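Local coordinates for peptidoglycan D,D-transpeptidase MrdA (Pseudomonas aeruginosa, PDB 7KIS), which probably catalyses the cross-linking of peptidoglycan strands in the bacterial cell wall, as a penicillin-binding D,D-transpeptidase, at residues 331-336 / 403-408; 397-402 / 427-432; 473-478 / 496-501. One frame throughout, in Å; residues are numbered along the deposited sequence.

All three contacts lie within the transpeptidase domain, but their chemistry changes with depth. Contact 1 is core: two helices meet through apolar side chains, with no hydrogen bond between the segments. Contact 2 uses the start of the same helix 398-407 and reaches the surface, where a salt bridge and a histidine-on-serine contact join it to the capped start of helix 429-435. Contact 3 is partly buried and joins two loops through hydrogen bonds, two of them to one carboxylate. Contacts 1 and 3 touch directly, since W475 NE1 probably donates to R407 O and F408 packs on I498; contact 2 touches contact 1 through L401 and A336 and stays apart from contact 3.

Contact 1 (331-336 / 403-408); sequences PAVALA and AFMSRF
F404 lays its ring flat on the backbone of helix 330-340 at A336 and forms a CH-pi contact at one end of the crossing. A336 CA stands 3.5 Å from the centroid of the F404 ring, almost on its normal, while A336 CB lies over the same face, near F404 CD1. A chi1 of -163° sets CG of F404 opposite the backbone N and swings the phenyl across to the facing helix; alanine suits the spot because its methyl lets a ring come down onto the main chain. A second CH-pi contact follows at F408, where A332 CB sits over one face, offset toward the rim, 4.2 Å from the ring centroid.

The remaining contacts are apolar: a thioether against small aliphatic groups, and a leucine against both rings. M405 bends at both chi2 and chi3, which brings its CE to 3.7 Å from A332 CB; a flexible thioether can bend to lie against both small side chains, A332 and V333. L335 CB lies 3.9 Å from F404 CE1. L335 CD1 lies 4.0 Å from F408 CZ, at the edge of that ring.

The short helical segments run at 126° to one another, their axes approaching to 9.6 Å. The predicted nucleophile S327 opens an SxxK motif that runs into the start of helix 330-340, as in penicillin-binding transpeptidases, and its side chain is about 9 Å from that of V333. Around the pair, helix 386-396 touches V333 and A336, helix 459-470 meets A332 and F408, and helix 504-518 packs on L335.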
ATOM      1  N   PRO A 331       5.134  14.854  -4.455  1.00 25.17           N
ATOM      2  CA  PRO A 331       4.157  15.145  -5.520  1.00 23.32           C
ATOM      3  C   PRO A 331       2.802  15.574  -4.981  1.00 23.40           C
ATOM      4  O   PRO A 331       2.220  16.550  -5.474  1.00 20.76           O
ATOM      5  CB  PRO A 331       4.083  13.818  -6.288  1.00 29.54           C
ATOM      6  CG  PRO A 331       5.402  13.183  -6.055  1.00 26.21           C
ATOM      7  CD  PRO A 331       5.755  13.530  -4.643  1.00 27.22           C
ATOM      8  N   ALA A 332       2.280  14.865  -3.977  1.00 33.24           N
ATOM      9  CA  ALA A 332       0.992  15.233  -3.401  1.00 23.68           C
ATOM     10  C   ALA A 332       1.065  16.581  -2.695  1.00 25.07           C
ATOM     11  O   ALA A 332       0.109  17.365  -2.739  1.00 29.13           O
ATOM     12  CB  ALA A 332       0.516  14.145  -2.440  1.00 17.38           C
ATOM     13  N   VAL A 333       2.191  16.870  -2.039  1.00 20.98           N
ATOM     14  CA  VAL A 333       2.361  18.174  -1.406  1.00 21.76           C
ATOM     15  C   VAL A 333       2.399  19.274  -2.459  1.00 30.04           C
ATOM     16  O   VAL A 333       1.832  20.356  -2.268  1.00 27.78           O
ATOM     17  CB  VAL A 333       3.630  18.180  -0.533  1.00 23.64           C
ATOM     18  CG1 VAL A 333       3.804  19.526   0.153  1.00 22.28           C
ATOM     19  CG2 VAL A 333       3.573  17.057   0.490  1.00 30.65           C
ATOM     20  N   ALA A 334       3.054  19.009  -3.594  1.00 26.79           N
ATOM     21  CA  ALA A 334       3.086  19.986  -4.676  1.00 23.01           C
ATOM     22  C   ALA A 334       1.684  20.268  -5.199  1.00 28.56           C
ATOM     23  O   ALA A 334       1.338  21.419  -5.490  1.00 27.84           O
ATOM     24  CB  ALA A 334       3.993  19.496  -5.803  1.00 22.35           C
ATOM     25  N   LEU A 335       0.860  19.224  -5.323  1.00 30.14           N
ATOM     26  CA  LEU A 335      -0.520  19.422  -5.748  1.00 29.07           C
ATOM     27  C   LEU A 335      -1.322  20.179  -4.699  1.00 31.25           C
ATOM     28  O   LEU A 335      -2.262  20.905  -5.043  1.00 28.20           O
ATOM     29  CB  LEU A 335      -1.173  18.074  -6.048  1.00 33.04           C
ATOM     30  CG  LEU A 335      -0.821  17.441  -7.394  1.00 26.57           C
ATOM     31  CD1 LEU A 335      -1.513  16.097  -7.547  1.00 24.19           C
ATOM     32  CD2 LEU A 335      -1.193  18.371  -8.536  1.00 26.86           C
ATOM     33  N   ALA A 336      -0.976  20.019  -3.420  1.00 34.57           N
ATOM     34  CA  ALA A 336      -1.636  20.792  -2.374  1.00 33.22           C
ATOM     35  C   ALA A 336      -1.331  22.277  -2.514  1.00 39.03           C
ATOM     36  O   ALA A 336      -2.221  23.120  -2.353  1.00 44.83           O
ATOM     37  CB  ALA A 336      -1.216  20.284  -0.996  1.00 38.83           C
ATOM     38  N   ALA A 403      -5.706  18.898   5.249  1.00 40.82           N
ATOM     39  CA  ALA A 403      -6.960  18.676   4.539  1.00 35.90           C
ATOM     40  C   ALA A 403      -6.723  18.081   3.155  1.00 34.26           C
ATOM     41  O   ALA A 403      -7.487  17.221   2.705  1.00 32.88           O
ATOM     42  CB  ALA A 403      -7.738  19.986   4.434  1.00 34.98           C
ATOM     43  N   PHE A 404      -5.671  18.530   2.464  1.00 39.72           N
ATOM     44  CA  PHE A 404      -5.403  18.026   1.120  1.00 35.14           C
ATOM     45  C   PHE A 404      -4.839  16.610   1.156  1.00 31.67           C
ATOM     46  O   PHE A 404      -5.286  15.735   0.404  1.00 35.96           O
ATOM     47  CB  PHE A 404      -4.447  18.967   0.385  1.00 31.25           C
ATOM     48  CG  PHE A 404      -4.430  18.769  -1.104  1.00 38.70           C
ATOM     49  CD1 PHE A 404      -3.620  17.804  -1.681  1.00 35.41           C
ATOM     50  CD2 PHE A 404      -5.226  19.546  -1.927  1.00 40.80           C
ATOM     51  CE1 PHE A 404      -3.604  17.620  -3.050  1.00 34.08           C
ATOM     52  CE2 PHE A 404      -5.215  19.368  -3.297  1.00 42.27           C
ATOM     53  CZ  PHE A 404      -4.402  18.402  -3.859  1.00 41.95           C
ATOM     54  N   MET A 405      -3.853  16.363   2.022  1.00 29.06           N
ATOM     55  CA  MET A 405      -3.284  15.026   2.128  1.00 31.75           C
ATOM     56  C   MET A 405      -4.275  14.022   2.698  1.00 37.51           C
ATOM     57  O   MET A 405      -4.087  12.814   2.515  1.00 43.51           O
ATOM     58  CB  MET A 405      -2.014  15.057   2.982  1.00 36.52           C
ATOM     59  CG  MET A 405      -0.966  16.043   2.488  1.00 40.80           C
ATOM     60  SD  MET A 405      -0.348  15.639   0.843  1.00 32.33           S
ATOM     61  CE  MET A 405       0.749  14.275   1.218  1.00 24.10           C
ATOM     62  N   SER A 406      -5.323  14.490   3.379  1.00 34.11           N
ATOM     63  CA  SER A 406      -6.370  13.582   3.834  1.00 39.50           C
ATOM     64  C   SER A 406      -7.212  13.092   2.663  1.00 32.66           C
ATOM     65  O   SER A 406      -7.569  11.910   2.600  1.00 40.66           O
ATOM     66  CB  SER A 406      -7.248  14.262   4.883  1.00 36.35           C
ATOM     67  OG  SER A 406      -7.893  13.301   5.701  1.00 40.51           O
ATOM     68  N   ARG A 407      -7.537  13.987   1.726  1.00 31.00           N
ATOM     69  CA  ARG A 407      -8.287  13.586   0.543  1.00 43.84           C
ATOM     70  C   ARG A 407      -7.507  12.603  -0.318  1.00 38.41           C
ATOM     71  O   ARG A 407      -8.096  11.957  -1.191  1.00 35.82           O
ATOM     72  CB  ARG A 407      -8.680  14.818  -0.276  1.00 36.21           C
ATOM     73  CG  ARG A 407      -9.401  15.880   0.535  1.00 27.08           C
ATOM     74  CD  ARG A 407     -10.511  16.554  -0.255  1.00 40.48           C
ATOM     75  NE  ARG A 407     -10.041  17.102  -1.522  1.00 43.62           N
ATOM     76  CZ  ARG A 407      -9.655  18.362  -1.692  1.00 45.53           C
ATOM     77  NH1 ARG A 407      -9.679  19.206  -0.669  1.00 48.73           N
ATOM     78  NH2 ARG A 407      -9.246  18.777  -2.883  1.00 40.77           N
ATOM     79  N   PHE A 408      -6.199  12.477  -0.093  1.00 30.03           N
ATOM     80  CA  PHE A 408      -5.374  11.482  -0.762  1.00 29.35           C
ATOM     81  C   PHE A 408      -5.363  10.147  -0.029  1.00 37.00           C
ATOM     82  O   PHE A 408      -4.751   9.192  -0.519  1.00 32.40           O
ATOM     83  CB  PHE A 408      -3.938  11.995  -0.910  1.00 31.77           C
ATOM     84  CG  PHE A 408      -3.631  12.560  -2.266  1.00 31.43           C
ATOM     85  CD1 PHE A 408      -4.165  13.773  -2.665  1.00 33.03           C
ATOM     86  CD2 PHE A 408      -2.807  11.875  -3.144  1.00 37.03           C
ATOM     87  CE1 PHE A 408      -3.882  14.294  -3.917  1.00 35.09           C
ATOM     88  CE2 PHE A 408      -2.521  12.389  -4.396  1.00 34.96           C
ATOM     89  CZ  PHE A 408      -3.059  13.600  -4.782  1.00 33.34           C
TER

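Contact 2 (397-402 / 427-432); sequences GIDRLH and PSREWK
H402 and S428 bring the two backbones together, with their CA atoms 5.8 Å apart. The imidazole of H402 lies flat over S428, whose CB stands 3.5 Å from the ring centroid in a CH-pi contact only 9° off the normal. H402 CB also approaches P427 O, at 3.5 Å, and ND1 makes a weak hydrogen bond to M426 O, which would help to fix the rotation of the ring.

The contact thus packs the N-terminal part of helix 398-407 against the capped start of helix 429-435 within the transpeptidase domain, away from the active site. S428 is the N-cap: its OG accepts from E430 N at 3.0 Å and, more weakly, from W431 N. Serine suits this place twice over, its hydroxyl satisfying amides of the first turn while its small methylene fits beneath the imidazole.

At the exposed rim, R429 forms a salt bridge with D399, its NH1 a rather long 3.5 Å from D399 OD2. Its chain is extended until a bend at chi3 (-31°) turns the guanidinium so that the carboxylate meets it at the edge, the two planes 63° apart. I398 CG2 lies 3.9 Å from R429 NH1, and R429 also touches W440.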
ATOM      1  N   GLY A 397       0.237  26.358   4.873  1.00 25.40           N
ATOM      2  CA  GLY A 397      -0.378  26.191   6.171  1.00 23.00           C
ATOM      3  C   GLY A 397      -0.795  24.754   6.396  1.00 31.84           C
ATOM      4  O   GLY A 397      -1.203  24.041   5.478  1.00 32.69           O
ATOM      5  N   ILE A 398      -0.709  24.324   7.660  1.00 36.10           N
ATOM      6  CA  ILE A 398      -1.043  22.933   7.981  1.00 29.51           C
ATOM      7  C   ILE A 398      -2.547  22.705   7.957  1.00 29.03           C
ATOM      8  O   ILE A 398      -3.002  21.571   7.807  1.00 33.39           O
ATOM      9  CB  ILE A 398      -0.431  22.516   9.338  1.00 33.11           C
ATOM     10  CG1 ILE A 398      -0.392  20.996   9.431  1.00 40.93           C
ATOM     11  CG2 ILE A 398      -1.233  23.094  10.490  1.00 34.58           C
ATOM     12  CD1 ILE A 398       0.068  20.325   8.160  1.00 39.38           C
ATOM     13  N   ASP A 399      -3.329  23.771   8.086  1.00 33.97           N
ATOM     14  CA  ASP A 399      -4.778  23.630   8.016  1.00 35.04           C
ATOM     15  C   ASP A 399      -5.222  23.137   6.643  1.00 34.38           C
ATOM     16  O   ASP A 399      -6.080  22.253   6.533  1.00 37.45           O
ATOM     17  CB  ASP A 399      -5.453  24.963   8.348  1.00 43.48           C
ATOM     18  CG  ASP A 399      -5.416  25.299   9.830  1.00 45.34           C
ATOM     19  OD1 ASP A 399      -5.453  24.366  10.662  1.00 43.60           O
ATOM     20  OD2 ASP A 399      -5.383  26.497  10.165  1.00 45.52           O
ATOM     21  N   ARG A 400      -4.653  23.708   5.585  1.00 38.01           N
ATOM     22  CA  ARG A 400      -4.997  23.315   4.229  1.00 37.00           C
ATOM     23  C   ARG A 400      -4.082  22.220   3.696  1.00 39.26           C
ATOM     24  O   ARG A 400      -4.375  21.646   2.640  1.00 45.17           O
ATOM     25  CB  ARG A 400      -4.933  24.521   3.290  1.00 34.82           C
ATOM     26  CG  ARG A 400      -5.793  25.703   3.697  1.00 28.17           C
ATOM     27  CD  ARG A 400      -5.644  26.856   2.709  1.00 30.68           C
ATOM     28  NE  ARG A 400      -4.250  27.262   2.532  1.00 29.10           N
ATOM     29  CZ  ARG A 400      -3.860  28.286   1.779  1.00 27.68           C
ATOM     30  NH1 ARG A 400      -4.756  29.017   1.130  1.00 29.19           N
ATOM     31  NH2 ARG A 400      -2.572  28.587   1.678  1.00 29.90           N
ATOM     32  N   LEU A 401      -2.990  21.911   4.405  1.00 33.75           N
ATOM     33  CA  LEU A 401      -2.138  20.785   4.032  1.00 29.20           C
ATOM     34  C   LEU A 401      -2.728  19.469   4.525  1.00 37.40           C
ATOM     35  O   LEU A 401      -2.906  18.530   3.741  1.00 42.05           O
ATOM     36  CB  LEU A 401      -0.715  20.982   4.569  1.00 30.30           C
ATOM     37  CG  LEU A 401       0.283  19.836   4.352  1.00 34.41           C
ATOM     38  CD1 LEU A 401       0.390  19.517   2.871  1.00 34.73           C
ATOM     39  CD2 LEU A 401       1.654  20.186   4.919  1.00 28.59           C
ATOM     40  N   HIS A 402      -3.026  19.383   5.826  1.00 42.06           N
ATOM     41  CA  HIS A 402      -3.652  18.180   6.367  1.00 30.56           C
ATOM     42  C   HIS A 402      -4.964  17.867   5.660  1.00 36.32           C
ATOM     43  O   HIS A 402      -5.308  16.692   5.483  1.00 37.13           O
ATOM     44  CB  HIS A 402      -3.881  18.340   7.870  1.00 32.51           C
ATOM     45  CG  HIS A 402      -5.041  17.552   8.398  1.00 39.74           C
ATOM     46  ND1 HIS A 402      -4.922  16.246   8.826  1.00 42.80           N
ATOM     47  CD2 HIS A 402      -6.341  17.887   8.574  1.00 34.03           C
ATOM     48  CE1 HIS A 402      -6.099  15.811   9.238  1.00 31.04           C
ATOM     49  NE2 HIS A 402      -6.978  16.787   9.095  1.00 31.49           N
ATOM     50  N   PRO A 427      -1.001  14.600  10.729  1.00 43.19           N
ATOM     51  CA  PRO A 427      -1.182  15.523  11.852  1.00 48.09           C
ATOM     52  C   PRO A 427      -1.848  16.826  11.442  1.00 44.03           C
ATOM     53  O   PRO A 427      -1.651  17.343  10.341  1.00 38.01           O
ATOM     54  CB  PRO A 427       0.247  15.768  12.350  1.00 50.13           C
ATOM     55  CG  PRO A 427       1.117  15.446  11.188  1.00 50.03           C
ATOM     56  CD  PRO A 427       0.419  14.355  10.432  1.00 40.10           C
ATOM     57  N   SER A 428      -2.641  17.357  12.367  1.00 50.20           N
ATOM     58  CA  SER A 428      -3.365  18.600  12.178  1.00 51.37           C
ATOM     59  C   SER A 428      -3.208  19.427  13.446  1.00 47.92           C
ATOM     60  O   SER A 428      -2.612  18.980  14.431  1.00 40.96           O
ATOM     61  CB  SER A 428      -4.838  18.344  11.838  1.00 49.71           C
ATOM     62  OG  SER A 428      -5.666  18.468  12.980  1.00 52.74           O
ATOM     63  N   ARG A 429      -3.755  20.643  13.432  1.00 58.09           N
ATOM     64  CA  ARG A 429      -3.708  21.468  14.635  1.00 53.45           C
ATOM     65  C   ARG A 429      -4.597  20.907  15.739  1.00 60.19           C
ATOM     66  O   ARG A 429      -4.277  21.054  16.925  1.00 61.57           O
ATOM     67  CB  ARG A 429      -4.113  22.908  14.304  1.00 44.05           C
ATOM     68  CG  ARG A 429      -4.045  23.867  15.489  1.00 61.07           C
ATOM     69  CD  ARG A 429      -4.338  25.306  15.085  1.00 68.70           C
ATOM     70  NE  ARG A 429      -3.923  25.604  13.719  1.00 64.43           N
ATOM     71  CZ  ARG A 429      -2.769  26.181  13.399  1.00 68.84           C
ATOM     72  NH1 ARG A 429      -2.475  26.421  12.130  1.00 60.51           N
ATOM     73  NH2 ARG A 429      -1.908  26.515  14.351  1.00 72.41           N
ATOM     74  N   GLU A 430      -5.705  20.260  15.377  1.00 63.19           N
ATOM     75  CA  GLU A 430      -6.578  19.670  16.385  1.00 57.94           C
ATOM     76  C   GLU A 430      -5.970  18.424  17.020  1.00 55.14           C
ATOM     77  O   GLU A 430      -6.193  18.174  18.210  1.00 53.85           O
ATOM     78  CB  GLU A 430      -7.939  19.345  15.768  1.00 56.14           C
ATOM     79  CG  GLU A 430      -8.497  20.434  14.853  1.00 63.68           C
ATOM     80  CD  GLU A 430      -9.084  21.615  15.610  1.00 74.86           C
ATOM     81  OE1 GLU A 430      -8.434  22.124  16.549  1.00 64.89           O
ATOM     82  OE2 GLU A 430     -10.201  22.043  15.254  1.00 74.47           O
ATOM     83  N   TRP A 431      -5.216  17.632  16.255  1.00 62.96           N
ATOM     84  CA  TRP A 431      -4.611  16.424  16.813  1.00 59.20           C
ATOM     85  C   TRP A 431      -3.601  16.758  17.905  1.00 59.69           C
ATOM     86  O   TRP A 431      -3.603  16.145  18.979  1.00 56.16           O
ATOM     87  CB  TRP A 431      -3.944  15.603  15.709  1.00 56.11           C
ATOM     88  CG  TRP A 431      -3.016  14.547  16.243  1.00 62.25           C
ATOM     89  CD1 TRP A 431      -3.358  13.292  16.655  1.00 62.83           C
ATOM     90  CD2 TRP A 431      -1.598  14.658  16.428  1.00 59.30           C
ATOM     91  NE1 TRP A 431      -2.242  12.614  17.084  1.00 56.87           N
ATOM     92  CE2 TRP A 431      -1.150  13.430  16.956  1.00 56.29           C
ATOM     93  CE3 TRP A 431      -0.666  15.674  16.199  1.00 56.37           C
ATOM     94  CZ2 TRP A 431       0.190  13.192  17.257  1.00 54.54           C
ATOM     95  CZ3 TRP A 431       0.665  15.435  16.500  1.00 56.35           C
ATOM     96  CH2 TRP A 431       1.079  14.204  17.023  1.00 54.73           C
ATOM     97  N   LYS A 432      -2.724  17.731  17.646  1.00 64.62           N
ATOM     98  CA  LYS A 432      -1.694  18.071  18.622  1.00 60.68           C
ATOM     99  C   LYS A 432      -2.284  18.732  19.858  1.00 59.62           C
ATOM    100  O   LYS A 432      -1.727  18.603  20.954  1.00 61.52           O
ATOM    101  CB  LYS A 432      -0.643  18.974  17.975  1.00 51.67           C
ATOM    102  CG  LYS A 432       0.655  19.084  18.754  1.00 60.18           C
ATOM    103  CD  LYS A 432       1.671  19.932  18.006  1.00 54.38           C
ATOM    104  CE  LYS A 432       2.498  20.779  18.954  1.00 47.11           C
ATOM    105  NZ  LYS A 432       3.960  20.550  18.797  1.00 45.81           N
TER

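Contact 3 (473-478 / 496-501); sequences GHWIRP and PDIVLR
D497 and H474 lie side by side and point the same way, but their flat groups stand at 89° to each other. The imidazole turns its edge to the carboxylate, sending ND1-H in the ring plane to D497 OD1 at 2.9 Å. OD1 takes this donor from above the carboxylate plane. A second donor, W475 N, reaches OD1 from the same face at 2.6 Å with a nearly straight bond (173°), so one oxygen grips a side chain and a backbone amide together. A chi1 of -61° sets the D497 carboxylate opposite its own carbonyl carbon, from where OD1 meets both. Aspartate is short enough for this, and its charge would tend to favour a protonated imidazole.

W475 sets out from its backbone toward the other segment, and its indole crosses I498 obliquely. I498 CD1 lies 3.7 Å from W475 NE1; D497 CA sits near the ring plane, at the indole edge. NE1 probably donates to R407 O, of the segment that also forms contact 1, while L468 touches both W475 and I498. A broad apolar ring with one polar N-H suits this partly polar setting.

Beside these side chains, I498 N donates to G473 O at 2.9 Å. G473 has positive phi, which glycine adopts readily, and its lack of a side chain lets the I498 backbone come close, with I498 O on that side.

H474 and D497 form a His-carboxylate pair, remote from the active site; with the W475 N to D497 OD1 bond and the one backbone-to-backbone bond, it ties the loop after helix 459-470 to the loop leading into helix 504-518 of the penicillin-binding transpeptidase fold.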
ATOM      1  N   GLY A 473      -7.012  11.526 -10.095  1.00 34.48           N
ATOM      2  CA  GLY A 473      -7.858  11.940  -8.996  1.00 31.75           C
ATOM      3  C   GLY A 473      -9.150  11.174  -8.818  1.00 40.32           C
ATOM      4  O   GLY A 473      -9.910  11.491  -7.893  1.00 43.93           O
ATOM      5  N   HIS A 474      -9.433  10.183  -9.659  1.00 39.61           N
ATOM      6  CA  HIS A 474     -10.638   9.382  -9.487  1.00 44.90           C
ATOM      7  C   HIS A 474     -10.419   8.406  -8.339  1.00 40.30           C
ATOM      8  O   HIS A 474      -9.508   7.573  -8.391  1.00 45.91           O
ATOM      9  CB  HIS A 474     -11.006   8.635 -10.766  1.00 41.81           C
ATOM     10  CG  HIS A 474     -12.335   7.949 -10.693  1.00 52.10           C
ATOM     11  ND1 HIS A 474     -13.235   8.183  -9.675  1.00 61.74           N
ATOM     12  CD2 HIS A 474     -12.918   7.034 -11.505  1.00 52.67           C
ATOM     13  CE1 HIS A 474     -14.314   7.445  -9.863  1.00 62.46           C
ATOM     14  NE2 HIS A 474     -14.148   6.738 -10.966  1.00 60.34           N
ATOM     15  N   TRP A 475     -11.253   8.507  -7.309  1.00 39.17           N
ATOM     16  CA  TRP A 475     -11.054   7.766  -6.071  1.00 39.91           C
ATOM     17  C   TRP A 475     -11.763   6.423  -6.181  1.00 33.71           C
ATOM     18  O   TRP A 475     -12.996   6.363  -6.231  1.00 40.58           O
ATOM     19  CB  TRP A 475     -11.575   8.563  -4.879  1.00 38.60           C
ATOM     20  CG  TRP A 475     -10.507   8.977  -3.919  1.00 41.01           C
ATOM     21  CD1 TRP A 475     -10.018  10.237  -3.731  1.00 43.71           C
ATOM     22  CD2 TRP A 475      -9.795   8.131  -3.008  1.00 34.48           C
ATOM     23  NE1 TRP A 475      -9.046  10.228  -2.761  1.00 44.17           N
ATOM     24  CE2 TRP A 475      -8.890   8.947  -2.301  1.00 35.30           C
ATOM     25  CE3 TRP A 475      -9.835   6.763  -2.723  1.00 34.18           C
ATOM     26  CZ2 TRP A 475      -8.032   8.441  -1.329  1.00 34.86           C
ATOM     27  CZ3 TRP A 475      -8.981   6.262  -1.756  1.00 39.66           C
ATOM     28  CH2 TRP A 475      -8.092   7.099  -1.071  1.00 40.75           C
ATOM     29  N   ILE A 476     -10.982   5.346  -6.214  1.00 33.38           N
ATOM     30  CA  ILE A 476     -11.494   3.987  -6.107  1.00 32.47           C
ATOM     31  C   ILE A 476     -10.638   3.260  -5.083  1.00 33.26           C
ATOM     32  O   ILE A 476      -9.414   3.170  -5.243  1.00 31.23           O
ATOM     33  CB  ILE A 476     -11.465   3.246  -7.455  1.00 37.30           C
ATOM     34  CG1 ILE A 476     -12.192   4.052  -8.534  1.00 41.14           C
ATOM     35  CG2 ILE A 476     -12.076   1.859  -7.313  1.00 35.63           C
ATOM     36  CD1 ILE A 476     -11.807   3.668  -9.944  1.00 44.78           C
ATOM     37  N   ARG A 477     -11.277   2.741  -4.041  1.00 34.20           N
ATOM     38  CA  ARG A 477     -10.541   2.142  -2.940  1.00 33.32           C
ATOM     39  C   ARG A 477      -9.894   0.832  -3.383  1.00 32.78           C
ATOM     40  O   ARG A 477     -10.487   0.078  -4.162  1.00 41.57           O
ATOM     41  CB  ARG A 477     -11.467   1.897  -1.752  1.00 33.63           C
ATOM     42  CG  ARG A 477     -12.098   3.166  -1.205  1.00 40.03           C
ATOM     43  CD  ARG A 477     -12.675   2.956   0.183  1.00 35.51           C
ATOM     44  NE  ARG A 477     -12.857   4.223   0.884  1.00 44.28           N
ATOM     45  CZ  ARG A 477     -13.242   4.328   2.151  1.00 47.78           C
ATOM     46  NH1 ARG A 477     -13.493   3.238   2.865  1.00 51.67           N
ATOM     47  NH2 ARG A 477     -13.380   5.525   2.706  1.00 48.13           N
ATOM     48  N   PRO A 478      -8.684   0.536  -2.913  1.00 31.22           N
ATOM     49  CA  PRO A 478      -8.091  -0.774  -3.198  1.00 29.17           C
ATOM     50  C   PRO A 478      -8.927  -1.880  -2.576  1.00 30.17           C
ATOM     51  O   PRO A 478      -9.582  -1.692  -1.548  1.00 34.86           O
ATOM     52  CB  PRO A 478      -6.701  -0.691  -2.553  1.00 31.25           C
ATOM     53  CG  PRO A 478      -6.451   0.769  -2.332  1.00 27.01           C
ATOM     54  CD  PRO A 478      -7.793   1.386  -2.107  1.00 29.47           C
ATOM     55  N   PRO A 496     -14.652  10.945  -2.050  1.00 29.64           N
ATOM     56  CA  PRO A 496     -14.863  11.908  -3.138  1.00 35.66           C
ATOM     57  C   PRO A 496     -13.617  12.039  -3.997  1.00 30.94           C
ATOM     58  O   PRO A 496     -12.491  12.029  -3.498  1.00 37.85           O
ATOM     59  CB  PRO A 496     -15.178  13.219  -2.404  1.00 32.64           C
ATOM     60  CG  PRO A 496     -15.523  12.814  -1.000  1.00 35.42           C
ATOM     61  CD  PRO A 496     -14.723  11.583  -0.726  1.00 28.84           C
ATOM     62  N   ASP A 497     -13.829  12.164  -5.306  1.00 29.39           N
ATOM     63  CA  ASP A 497     -12.708  12.346  -6.213  1.00 40.89           C
ATOM     64  C   ASP A 497     -12.015  13.675  -5.928  1.00 46.45           C
ATOM     65  O   ASP A 497     -12.597  14.603  -5.357  1.00 55.65           O
ATOM     66  CB  ASP A 497     -13.175  12.296  -7.668  1.00 42.48           C
ATOM     67  CG  ASP A 497     -13.813  10.968  -8.033  1.00 54.88           C
ATOM     68  OD1 ASP A 497     -13.434   9.938  -7.435  1.00 56.80           O
ATOM     69  OD2 ASP A 497     -14.693  10.952  -8.921  1.00 46.64           O
ATOM     70  N   ILE A 498     -10.753  13.759  -6.331  1.00 39.14           N
ATOM     71  CA  ILE A 498      -9.950  14.961  -6.141  1.00 37.15           C
ATOM     72  C   ILE A 498     -10.047  15.770  -7.427  1.00 41.96           C
ATOM     73  O   ILE A 498      -9.432  15.429  -8.442  1.00 35.51           O
ATOM     74  CB  ILE A 498      -8.505  14.620  -5.776  1.00 32.51           C
ATOM     75  CG1 ILE A 498      -8.482  13.798  -4.488  1.00 34.91           C
ATOM     76  CG2 ILE A 498      -7.691  15.886  -5.598  1.00 32.17           C
ATOM     77  CD1 ILE A 498      -7.206  13.036  -4.279  1.00 33.21           C
ATOM     78  N   VAL A 499     -10.829  16.844  -7.384  1.00 37.99           N
ATOM     79  CA  VAL A 499     -11.102  17.677  -8.548  1.00 37.13           C
ATOM     80  C   VAL A 499     -10.260  18.939  -8.402  1.00 30.10           C
ATOM     81  O   VAL A 499     -10.584  19.831  -7.614  1.00 33.45           O
ATOM     82  CB  VAL A 499     -12.593  18.001  -8.678  1.00 31.23           C
ATOM     83  CG1 VAL A 499     -12.903  18.493 -10.081  1.00 30.86           C
ATOM     84  CG2 VAL A 499     -13.432  16.778  -8.334  1.00 35.27           C
ATOM     85  N   LEU A 500      -9.173  19.012  -9.161  1.00 30.47           N
ATOM     86  CA  LEU A 500      -8.310  20.182  -9.135  1.00 27.72           C
ATOM     87  C   LEU A 500      -8.953  21.340  -9.887  1.00 33.18           C
ATOM     88  O   LEU A 500      -9.697  21.147 -10.852  1.00 29.27           O
ATOM     89  CB  LEU A 500      -6.948  19.855  -9.751  1.00 25.81           C
ATOM     90  CG  LEU A 500      -5.821  19.383  -8.826  1.00 29.65           C
ATOM     91  CD1 LEU A 500      -6.300  18.313  -7.862  1.00 26.30           C
ATOM     92  CD2 LEU A 500      -4.650  18.868  -9.643  1.00 35.62           C
ATOM     93  N   ARG A 501      -8.654  22.560  -9.434  1.00 34.56           N
ATOM     94  CA  ARG A 501      -9.130  23.746 -10.135  1.00 38.95           C
ATOM     95  C   ARG A 501      -8.409  23.963 -11.457  1.00 37.58           C
ATOM     96  O   ARG A 501      -8.862  24.778 -12.268  1.00 40.52           O
ATOM     97  CB  ARG A 501      -8.974  24.980  -9.245  1.00 36.54           C
ATOM     98  CG  ARG A 501     -10.058  25.117  -8.187  1.00 48.65           C
ATOM     99  CD  ARG A 501      -9.484  25.627  -6.877  1.00 47.18           C
ATOM    100  NE  ARG A 501      -8.621  26.784  -7.085  1.00 58.54           N
ATOM    101  CZ  ARG A 501      -8.018  27.453  -6.108  1.00 60.39           C
ATOM    102  NH1 ARG A 501      -8.181  27.078  -4.846  1.00 63.76           N
ATOM    103  NH2 ARG A 501      -7.249  28.494  -6.392  1.00 57.84           N
TER